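Local coordinates for cellobiose 2-epimerase (Caldibacillus thermoamylovorans, PDB 5ZHB), which probably catalyses the reversible epimerisation of cellobiose at C2 of its reducing-end glucose, giving the corresponding glucosyl-mannose, at residues 62-67 / 121-126; 77-82 / 128-133; 114-119 / 373-378. One frame throughout, in Å; residues are numbered along the deposited sequence. Where two conformers were deposited one is given.

Contact 1: residues 62-67 / 121-126; sequences AYRVLK and LTEYYR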
loop_
_atom_site.group_PDB
_atom_site.type_symbol
_atom_site.label_atom_id
_atom_site.label_comp_id
_atom_site.label_asym_id
_atom_site.label_seq_id
_atom_site.Cartn_x
_atom_site.Cartn_y
_atom_site.Cartn_z
ATOM N N ALA A 62 -11.243 8.456 -3.545
ATOM C CA ALA A 62 -12.611 8.183 -3.948
ATOM C C ALA A 62 -13.304 9.486 -4.338
ATOM O O ALA A 62 -14.024 9.530 -5.343
ATOM C CB ALA A 62 -13.401 7.472 -2.885
ATOM N N TYR A 63 -13.079 10.534 -3.536
ATOM C CA TYR A 63 -13.681 11.834 -3.801
ATOM C C TYR A 63 -13.127 12.425 -5.099
ATOM O O TYR A 63 -13.895 12.913 -5.922
ATOM C CB TYR A 63 -13.505 12.790 -2.618
ATOM C CG TYR A 63 -14.123 14.158 -2.876
ATOM C CD1 TYR A 63 -15.501 14.318 -2.913
ATOM C CD2 TYR A 63 -13.334 15.281 -3.094
ATOM C CE1 TYR A 63 -16.080 15.557 -3.144
ATOM C CE2 TYR A 63 -13.897 16.526 -3.340
ATOM C CZ TYR A 63 -15.276 16.666 -3.354
ATOM O OH TYR A 63 -15.840 17.891 -3.583
ATOM N N ARG A 64 -11.811 12.328 -5.312
ATOM C CA ARG A 64 -11.155 12.860 -6.505
ATOM C C ARG A 64 -11.769 12.286 -7.777
ATOM O O ARG A 64 -12.006 13.005 -8.746
ATOM C CB ARG A 64 -9.661 12.518 -6.520
ATOM C CG ARG A 64 -8.905 13.153 -7.681
ATOM C CD ARG A 64 -7.399 13.080 -7.607
ATOM N NE ARG A 64 -6.880 11.765 -7.232
ATOM C CZ ARG A 64 -6.849 10.683 -8.003
ATOM N NH1 ARG A 64 -7.060 10.771 -9.293
ATOM N NH2 ARG A 64 -6.569 9.509 -7.475
ATOM N N VAL A 65 -12.010 10.975 -7.769
ATOM C CA VAL A 65 -12.400 10.255 -8.959
ATOM C C VAL A 65 -13.912 10.295 -9.098
ATOM O O VAL A 65 -14.405 10.471 -10.209
ATOM C CB VAL A 65 -11.909 8.800 -8.923
ATOM C CG1 VAL A 65 -12.519 7.973 -10.051
ATOM C CG2 VAL A 65 -10.381 8.722 -8.944
ATOM N N LEU A 66 -14.641 10.110 -7.986
ATOM C CA LEU A 66 -16.078 9.910 -8.078
ATOM C C LEU A 66 -16.882 11.126 -7.622
ATOM O O LEU A 66 -18.069 11.166 -7.913
ATOM C CB LEU A 66 -16.487 8.692 -7.269
ATOM C CG LEU A 66 -15.872 7.372 -7.730
ATOM C CD1 LEU A 66 -16.160 6.297 -6.701
ATOM C CD2 LEU A 66 -16.367 6.975 -9.116
ATOM N N LYS A 67 -16.282 12.009 -6.805
ATOM C CA LYS A 67 -16.763 13.366 -6.578
ATOM C C LYS A 67 -17.997 13.422 -5.676
ATOM O O LYS A 67 -18.580 14.488 -5.542
ATOM C CB LYS A 67 -17.029 14.108 -7.894
ATOM C CG LYS A 67 -15.807 14.264 -8.790
ATOM C CD LYS A 67 -16.147 14.817 -10.165
ATOM C CE LYS A 67 -15.352 14.224 -11.286
ATOM N NZ LYS A 67 -14.078 14.921 -11.468
ATOM N N LEU A 121 -1.561 12.497 2.856
ATOM C CA LEU A 121 -1.668 13.947 3.005
ATOM C C LEU A 121 -1.630 14.622 1.637
ATOM O O LEU A 121 -2.374 15.568 1.407
ATOM C CB LEU A 121 -0.556 14.462 3.921
ATOM C CG LEU A 121 -0.724 14.172 5.417
ATOM C CD1 LEU A 121 0.589 14.357 6.117
ATOM C CD2 LEU A 121 -1.779 15.048 6.041
ATOM N N THR A 122 -0.786 14.113 0.720
ATOM C CA THR A 122 -0.727 14.651 -0.629
ATOM C C THR A 122 -2.032 14.361 -1.361
ATOM O O THR A 122 -2.553 15.250 -2.019
ATOM C CB THR A 122 0.526 14.183 -1.372
ATOM O OG1 THR A 122 0.605 12.761 -1.453
ATOM C CG2 THR A 122 1.781 14.699 -0.697
ATOM N N GLU A 123 -2.621 13.169 -1.175
ATOM C CA GLU A 123 -3.879 12.859 -1.829
ATOM C C GLU A 123 -4.992 13.786 -1.321
ATOM O O GLU A 123 -5.822 14.276 -2.093
ATOM C CB GLU A 123 -4.261 11.401 -1.604
ATOM C CG GLU A 123 -5.384 10.898 -2.506
ATOM C CD GLU A 123 -5.015 10.828 -3.988
ATOM O OE1 GLU A 123 -3.829 10.909 -4.382
ATOM O OE2 GLU A 123 -5.984 10.720 -4.754
ATOM N N TYR A 124 -5.009 14.045 -0.012
ATOM C CA TYR A 124 -6.006 14.931 0.560
ATOM C C TYR A 124 -5.790 16.333 -0.005
ATOM O O TYR A 124 -6.747 17.035 -0.329
ATOM C CB TYR A 124 -5.888 14.863 2.083
ATOM C CG TYR A 124 -6.921 15.707 2.818
ATOM C CD1 TYR A 124 -8.246 15.331 2.845
ATOM C CD2 TYR A 124 -6.536 16.820 3.561
ATOM C CE1 TYR A 124 -9.178 16.066 3.556
ATOM C CE2 TYR A 124 -7.461 17.571 4.260
ATOM C CZ TYR A 124 -8.786 17.196 4.251
ATOM O OH TYR A 124 -9.738 17.903 4.951
ATOM N N TYR A 125 -4.521 16.712 -0.177
ATOM C CA TYR A 125 -4.224 18.020 -0.732
ATOM C C TYR A 125 -4.773 18.106 -2.158
ATOM O O TYR A 125 -5.320 19.126 -2.555
ATOM C CB TYR A 125 -2.728 18.290 -0.648
ATOM C CG TYR A 125 -2.361 19.659 -1.199
ATOM C CD1 TYR A 125 -2.527 20.811 -0.433
ATOM C CD2 TYR A 125 -1.907 19.796 -2.503
ATOM C CE1 TYR A 125 -2.189 22.062 -0.939
ATOM C CE2 TYR A 125 -1.591 21.038 -3.026
ATOM C CZ TYR A 125 -1.714 22.168 -2.238
ATOM O OH TYR A 125 -1.357 23.364 -2.783
ATOM N N ARG A 126 -4.681 17.016 -2.927
ATOM C CA ARG A 126 -5.169 17.036 -4.299
ATOM C C ARG A 126 -6.630 17.483 -4.344
ATOM O O ARG A 126 -7.023 18.162 -5.286
ATOM C CB ARG A 126 -4.993 15.694 -5.025
ATOM C CG ARG A 126 -3.520 15.354 -5.189
ATOM C CD ARG A 126 -3.251 13.983 -5.757
ATOM N NE ARG A 126 -3.660 13.900 -7.160
ATOM C CZ ARG A 126 -3.758 12.785 -7.857
ATOM N NH1 ARG A 126 -3.535 11.609 -7.295
ATOM N NH2 ARG A 126 -4.128 12.845 -9.123
#
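A salt-bridge network of Arg-64, Glu-123 and Arg-126 ties the C-terminal end of helix 49-66 to helix 111-128. Arg-64 approaches the carboxylate side-on: its NE lies 2.8 Å from Glu-123 OE2 and its NH2 3.0 Å from that same oxygen, so two N-H groups grip one acceptor. OE2 sits in the guanidinium plane, yet the carboxylate itself is turned 85° from that plane, and NE and NH2 come to OE2 from opposite faces of the carboxylate plane. Glu-123 OE1 is held separately by Arg-126 NH1 at 3.0 Å, one helical turn further on. These two helices belong to the (alpha/alpha)6 barrel of the N-acylglucosamine 2-epimerase family, and the network bridges them where the nearest CA atoms, of Arg-64 and Arg-126, are 7.6 Å apart. The bend at chi3 of Arg-64 (46°) turns its guanidinium flat onto that of Arg-126, with centres 3.7 Å apart and planes at 8°; Arg-64 NE lies over the middle of the Arg-126 guanidinium, 3.3 Å from Arg-126 CZ. The shared carboxylate probably offsets the two positive charges. A leucine in place of Arg-64 would probably leave Glu-123 OE2 without its cross-helix donors and Arg-126 without its stacking partner. Around the network, Arg-64 NH1 also forms a salt bridge with Glu-386, while Asn-195 ND2 donates a further hydrogen bond to Glu-123 OE1.

Contact 2: residues 77-82 / 128-133; sequences HAYRFL and TQNQEA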
loop_
_atom_site.group_PDB
_atom_site.type_symbol
_atom_site.label_atom_id
_atom_site.label_comp_id
_atom_site.label_asym_id
_atom_site.label_seq_id
_atom_site.Cartn_x
_atom_site.Cartn_y
_atom_site.Cartn_z
ATOM N N HIS A 77 -12.765 13.675 8.181
ATOM C CA HIS A 77 -12.762 13.027 9.482
ATOM C C HIS A 77 -11.437 12.290 9.722
ATOM O O HIS A 77 -10.880 12.277 10.826
ATOM C CB HIS A 77 -13.961 12.079 9.554
ATOM C CG HIS A 77 -14.160 11.467 10.881
ATOM N ND1 HIS A 77 -14.680 12.205 11.920
ATOM C CD2 HIS A 77 -13.903 10.241 11.378
ATOM C CE1 HIS A 77 -14.763 11.440 12.999
ATOM N NE2 HIS A 77 -14.277 10.247 12.702
ATOM N N ALA A 78 -10.925 11.661 8.662
ATOM C CA ALA A 78 -9.654 10.951 8.750
ATOM C C ALA A 78 -8.496 11.925 8.938
ATOM O O ALA A 78 -7.601 11.678 9.745
ATOM C CB ALA A 78 -9.475 10.063 7.534
ATOM N N TYR A 79 -8.535 13.051 8.214
ATOM C CA TYR A 79 -7.498 14.068 8.285
ATOM C C TYR A 79 -7.349 14.620 9.708
ATOM O O TYR A 79 -6.221 14.732 10.232
ATOM C CB TYR A 79 -7.791 15.164 7.263
ATOM C CG TYR A 79 -6.796 16.298 7.374
ATOM C CD1 TYR A 79 -5.542 16.187 6.797
ATOM C CD2 TYR A 79 -7.114 17.471 8.048
ATOM C CE1 TYR A 79 -4.616 17.207 6.891
ATOM C CE2 TYR A 79 -6.189 18.492 8.155
ATOM C CZ TYR A 79 -4.944 18.362 7.572
ATOM O OH TYR A 79 -4.023 19.360 7.600
ATOM N N ARG A 80 -8.497 14.954 10.319
ATOM C CA ARG A 80 -8.561 15.433 11.694
ATOM C C ARG A 80 -7.900 14.466 12.669
ATOM O O ARG A 80 -7.062 14.859 13.458
ATOM C CB ARG A 80 -10.007 15.676 12.150
ATOM C CG ARG A 80 -10.635 16.879 11.461
ATOM C CD ARG A 80 -11.956 17.252 12.124
ATOM N NE ARG A 80 -13.104 16.404 11.784
ATOM C CZ ARG A 80 -13.866 16.496 10.694
ATOM N NH1 ARG A 80 -13.709 17.486 9.822
ATOM N NH2 ARG A 80 -14.809 15.592 10.488
ATOM N N PHE A 81 -8.266 13.195 12.616
ATOM C CA PHE A 81 -7.686 12.230 13.530
ATOM C C PHE A 81 -6.182 12.071 13.306
ATOM O O PHE A 81 -5.422 11.878 14.263
ATOM C CB PHE A 81 -8.365 10.867 13.355
ATOM C CG PHE A 81 -8.026 9.948 14.513
ATOM C CD1 PHE A 81 -8.510 10.226 15.784
ATOM C CD2 PHE A 81 -7.237 8.797 14.344
ATOM C CE1 PHE A 81 -8.258 9.355 16.837
ATOM C CE2 PHE A 81 -6.932 7.980 15.413
ATOM C CZ PHE A 81 -7.462 8.240 16.654
ATOM N N LEU A 82 -5.777 12.055 12.033
ATOM C CA LEU A 82 -4.373 11.907 11.675
ATOM C C LEU A 82 -3.568 13.067 12.258
ATOM O O LEU A 82 -2.537 12.822 12.876
ATOM C CB LEU A 82 -4.161 11.793 10.166
ATOM C CG LEU A 82 -2.710 11.609 9.706
ATOM C CD1 LEU A 82 -2.225 10.210 10.093
ATOM C CD2 LEU A 82 -2.545 11.865 8.219
ATOM N N THR A 128 -8.386 19.124 -1.731
ATOM C CA THR A 128 -8.794 20.203 -0.827
ATOM C C THR A 128 -8.003 21.487 -1.054
ATOM O O THR A 128 -8.556 22.564 -0.846
ATOM C CB THR A 128 -8.672 19.847 0.655
ATOM O OG1 THR A 128 -7.297 19.521 0.831
ATOM C CG2 THR A 128 -9.653 18.774 1.081
ATOM N N GLN A 129 -6.733 21.344 -1.452
ATOM C CA GLN A 129 -5.784 22.445 -1.480
ATOM C C GLN A 129 -5.590 23.000 -0.072
ATOM O O GLN A 129 -5.349 24.195 0.087
ATOM C CB GLN A 129 -6.251 23.559 -2.421
ATOM C CG GLN A 129 -6.444 23.101 -3.859
ATOM C CD GLN A 129 -5.343 23.584 -4.772
ATOM O OE1 GLN A 129 -4.149 23.514 -4.454
ATOM N NE2 GLN A 129 -5.753 24.133 -5.906
ATOM N N ASN A 130 -5.716 22.135 0.941
ATOM C CA ASN A 130 -5.449 22.520 2.313
ATOM C C ASN A 130 -3.942 22.642 2.519
ATOM O O ASN A 130 -3.230 21.637 2.605
ATOM C CB ASN A 130 -6.089 21.551 3.308
ATOM C CG ASN A 130 -5.837 21.930 4.751
ATOM O OD1 ASN A 130 -4.763 22.427 5.097
ATOM N ND2 ASN A 130 -6.818 21.723 5.608
ATOM N N GLN A 131 -3.482 23.892 2.689
ATOM C CA GLN A 131 -2.067 24.216 2.774
ATOM C C GLN A 131 -1.401 23.537 3.973
ATOM O O GLN A 131 -0.219 23.201 3.912
ATOM C CB GLN A 131 -1.872 25.728 2.865
ATOM C CG GLN A 131 -0.423 26.165 2.686
ATOM C CD GLN A 131 0.165 25.753 1.354
ATOM O OE1 GLN A 131 -0.447 25.928 0.291
ATOM N NE2 GLN A 131 1.358 25.177 1.402
ATOM N N GLU A 132 -2.159 23.362 5.063
ATOM C CA GLU A 132 -1.659 22.697 6.253
ATOM C C GLU A 132 -1.278 21.245 5.914
ATOM O O GLU A 132 -0.194 20.764 6.266
ATOM C CB GLU A 132 -2.780 22.831 7.277
ATOM C CG GLU A 132 -2.414 22.287 8.650
ATOM C CD GLU A 132 -3.611 22.180 9.580
ATOM O OE1 GLU A 132 -4.461 21.237 9.460
ATOM O OE2 GLU A 132 -3.671 23.112 10.418
ATOM N N ALA A 133 -2.168 20.575 5.175
ATOM C CA ALA A 133 -1.967 19.185 4.777
ATOM C C ALA A 133 -0.667 19.056 3.988
ATOM O O ALA A 133 0.119 18.148 4.247
ATOM C CB ALA A 133 -3.166 18.691 3.982
#
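Tyr-79 reaches from helix 69-86 to the start of helix 131-145, where it meets Ala-133, Glu-132 and Asn-130. From CB, the ring carbon CG is set trans to the backbone N (chi1 176°), which sends the ring across the interval of 8.3 Å between Tyr-79 CA and Ala-133 CA. One flank of the ring is apolar: Tyr-79 CE1 packs against Ala-133 CB at 3.6 Å. On the other flank, CE2 lies 3.5 Å from Glu-132 OE1. Beyond CZ, the phenol OH donates to Glu-132 OE1 at 2.7 Å, using the anti lone pair of that oxygen. OE1 stands at the ring edge, close to its plane, and the carboxylate is turned only 18° from the ring. The same OH passes 3.3 Å from Ala-133 N, but the angle is poor for bonding, and that N-H is instead directed to Asn-130 OD1 at 3.2 Å, arriving above the carbonyl plane. A second, weak bond runs from Glu-132 N to Asn-130 OD1. Tyr-79 also stacks on Tyr-124 of helix 111-128, and Thr-128 OG1 accepts from Asn-130 N at 3.1 Å in an ST turn. The tyrosine thus docks beside the Asn-130 N-cap, bonded to Glu-132 of the helix's first turn, at the tight turn between two consecutive helices of an alpha/alpha barrel.

Contact 3: residues 114-119 / 373-378; sequences QAFGVY and CPYHNA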
loop_
_atom_site.group_PDB
_atom_site.type_symbol
_atom_site.label_atom_id
_atom_site.label_comp_id
_atom_site.label_asym_id
_atom_site.label_seq_id
_atom_site.Cartn_x
_atom_site.Cartn_y
_atom_site.Cartn_z
ATOM N N GLN A 114 5.823 7.035 8.044
ATOM C CA GLN A 114 5.990 8.417 7.613
ATOM C C GLN A 114 5.688 8.521 6.116
ATOM O O GLN A 114 5.038 9.461 5.676
ATOM C CB GLN A 114 7.364 9.003 7.941
ATOM C CG GLN A 114 7.866 8.739 9.359
ATOM C CD GLN A 114 6.830 8.940 10.448
ATOM O OE1 GLN A 114 6.165 9.977 10.519
ATOM N NE2 GLN A 114 6.670 7.950 11.303
ATOM N N ALA A 115 6.130 7.522 5.352
ATOM C CA ALA A 115 5.825 7.453 3.918
ATOM C C ALA A 115 4.318 7.453 3.656
ATOM O O ALA A 115 3.815 8.261 2.856
ATOM C CB ALA A 115 6.503 6.242 3.290
ATOM N N PHE A 116 3.598 6.542 4.319
ATOM C CA PHE A 116 2.149 6.496 4.202
ATOM C C PHE A 116 1.522 7.853 4.550
ATOM O O PHE A 116 0.545 8.219 3.936
ATOM C CB PHE A 116 1.552 5.308 4.969
ATOM C CG PHE A 116 1.315 4.163 3.980
ATOM C CD1 PHE A 116 0.308 4.258 3.040
ATOM C CD2 PHE A 116 2.160 3.066 3.929
ATOM C CE1 PHE A 116 0.132 3.283 2.061
ATOM C CE2 PHE A 116 1.989 2.083 2.947
ATOM C CZ PHE A 116 0.980 2.193 2.023
ATOM N N GLY A 117 2.085 8.596 5.502
ATOM C CA GLY A 117 1.600 9.938 5.827
ATOM C C GLY A 117 1.700 10.894 4.647
ATOM O O GLY A 117 0.716 11.547 4.274
ATOM N N VAL A 118 2.870 10.888 4.006
ATOM C CA VAL A 118 3.080 11.713 2.821
ATOM C C VAL A 118 2.088 11.356 1.730
ATOM O O VAL A 118 1.449 12.241 1.137
ATOM C CB VAL A 118 4.524 11.562 2.329
ATOM C CG1 VAL A 118 4.725 12.156 0.940
ATOM C CG2 VAL A 118 5.483 12.136 3.354
ATOM N N TYR A 119 1.932 10.042 1.482
ATOM C CA TYR A 119 1.023 9.572 0.444
ATOM C C TYR A 119 -0.408 10.051 0.702
ATOM O O TYR A 119 -1.095 10.494 -0.222
ATOM C CB TYR A 119 1.069 8.042 0.430
ATOM C CG TYR A 119 0.351 7.361 -0.731
ATOM C CD1 TYR A 119 0.582 7.725 -2.055
ATOM C CD2 TYR A 119 -0.526 6.326 -0.505
ATOM C CE1 TYR A 119 -0.023 7.073 -3.112
ATOM C CE2 TYR A 119 -1.172 5.679 -1.550
ATOM C CZ TYR A 119 -0.905 6.039 -2.864
ATOM O OH TYR A 119 -1.544 5.360 -3.864
ATOM N N CYS A 373 -7.331 -2.477 5.699
ATOM C CA CYS A 373 -8.086 -1.248 5.580
ATOM C C CYS A 373 -8.517 -1.126 4.121
ATOM O O CYS A 373 -8.553 -2.130 3.412
ATOM C CB CYS A 373 -7.324 -0.115 6.245
ATOM S SG CYS A 373 -5.710 0.136 5.465
ATOM N N PRO A 374 -9.087 0.019 3.692
ATOM C CA PRO A 374 -9.655 0.100 2.346
ATOM C C PRO A 374 -8.726 0.557 1.229
ATOM O O PRO A 374 -9.193 0.772 0.124
ATOM C CB PRO A 374 -10.749 1.157 2.591
ATOM C CG PRO A 374 -10.105 2.136 3.532
ATOM C CD PRO A 374 -9.293 1.252 4.461
ATOM N N TYR A 375 -7.431 0.750 1.514
ATOM C CA TYR A 375 -6.527 1.339 0.533
ATOM C C TYR A 375 -6.339 0.421 -0.677
ATOM O O TYR A 375 -6.553 0.875 -1.809
ATOM C CB TYR A 375 -5.236 1.776 1.235
ATOM C CG TYR A 375 -3.891 1.500 0.577
ATOM C CD1 TYR A 375 -3.363 2.344 -0.391
ATOM C CD2 TYR A 375 -3.095 0.436 1.002
ATOM C CE1 TYR A 375 -2.098 2.142 -0.938
ATOM C CE2 TYR A 375 -1.826 0.224 0.472
ATOM C CZ TYR A 375 -1.333 1.062 -0.523
ATOM O OH TYR A 375 -0.064 0.882 -1.037
ATOM N N HIS A 376 -5.952 -0.842 -0.457
ATOM C CA HIS A 376 -5.611 -1.709 -1.588
ATOM C C HIS A 376 -6.822 -1.933 -2.507
ATOM O O HIS A 376 -6.729 -1.780 -3.736
ATOM C CB HIS A 376 -5.037 -3.031 -1.109
ATOM C CG HIS A 376 -3.600 -3.054 -0.671
ATOM N ND1 HIS A 376 -2.542 -2.839 -1.539
ATOM C CD2 HIS A 376 -3.060 -3.223 0.554
ATOM C CE1 HIS A 376 -1.397 -2.882 -0.845
ATOM N NE2 HIS A 376 -1.684 -3.153 0.424
ATOM N N ASN A 377 -7.935 -2.354 -1.918
ATOM C CA ASN A 377 -9.108 -2.713 -2.704
ATOM C C ASN A 377 -9.813 -1.479 -3.293
ATOM O O ASN A 377 -10.260 -1.540 -4.453
ATOM C CB ASN A 377 -9.997 -3.718 -1.973
ATOM C CG ASN A 377 -10.577 -3.237 -0.662
ATOM O OD1 ASN A 377 -10.110 -2.242 -0.105
ATOM N ND2 ASN A 377 -11.552 -3.981 -0.143
ATOM N N ALA A 378 -9.909 -0.367 -2.550
ATOM C CA ALA A 378 -10.437 0.859 -3.121
ATOM C C ALA A 378 -9.578 1.357 -4.274
ATOM O O ALA A 378 -10.106 1.727 -5.323
ATOM C CB ALA A 378 -10.574 1.953 -2.100
#
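Phe-116 of helix 111-128 and Tyr-375 at the start of helix 375-387 meet as a T-shaped pair, the tight part of this contact. The edge of Phe-116 is directed at the face of Tyr-375, with centroids 5.1 Å apart and planes at 84°. Two ring atoms do the touching: Phe-116 CE1 stands 3.7 Å from Tyr-375 CZ, toward the rim of the ring and not over its middle, and Phe-116 CZ comes within 3.5 Å of Tyr-375 OH. Tyr-375 reaches this position with an unusual chi1 of 137°, away from any staggered value. The Tyr-119 side is looser: a single oblique approach, Tyr-119 CE2 to Tyr-375 CE1 at 3.7 Å. Backbones stay well apart, 10.7 Å from Phe-116 CA to Tyr-375 CA, so side chains alone span the interval. Neither part opens to solvent, since all three rings are buried, and the two hydroxyls have partners: Tyr-375 OH is hydrogen-bonded to Glu-191, and Tyr-119 OH to Arg-379, while the Tyr-119 ring stacks on Trp-57. On the helix 375-387 side, Tyr-375 CE2 lies over the centre of the His-376 ring, 3.3 Å above its plane. Such a buried aromatic and polar cluster near the centre of the fold is consistent with the central pocket of the (alpha/alpha)6 barrel, where epimerases of this superfamily bind their sugar.

Helix 111-128 links the three contacts: residues 114-119 serve contact 3, residues 121-126 contact 1, and the turn after it leads into contact 2. Contact 3 lies about 5 Å from the centre of the chain, contact 1 about 16 Å and contact 2 about 20 Å, all between centres, so the series runs outward from the fold's centre, near which the sugar pocket probably lies. Contacts 1 and 2, centres about 11 Å apart, touch: Tyr-125 CD1 is 3.2 Å from Asn-130 O, and Leu-121 CD2 3.7 Å from Tyr-79 CE1. Contacts 1 and 3, centres about 12 Å apart, merely adjoin along that helix; contact 3 stays about 5 Å from contact 2 at the nearest atoms.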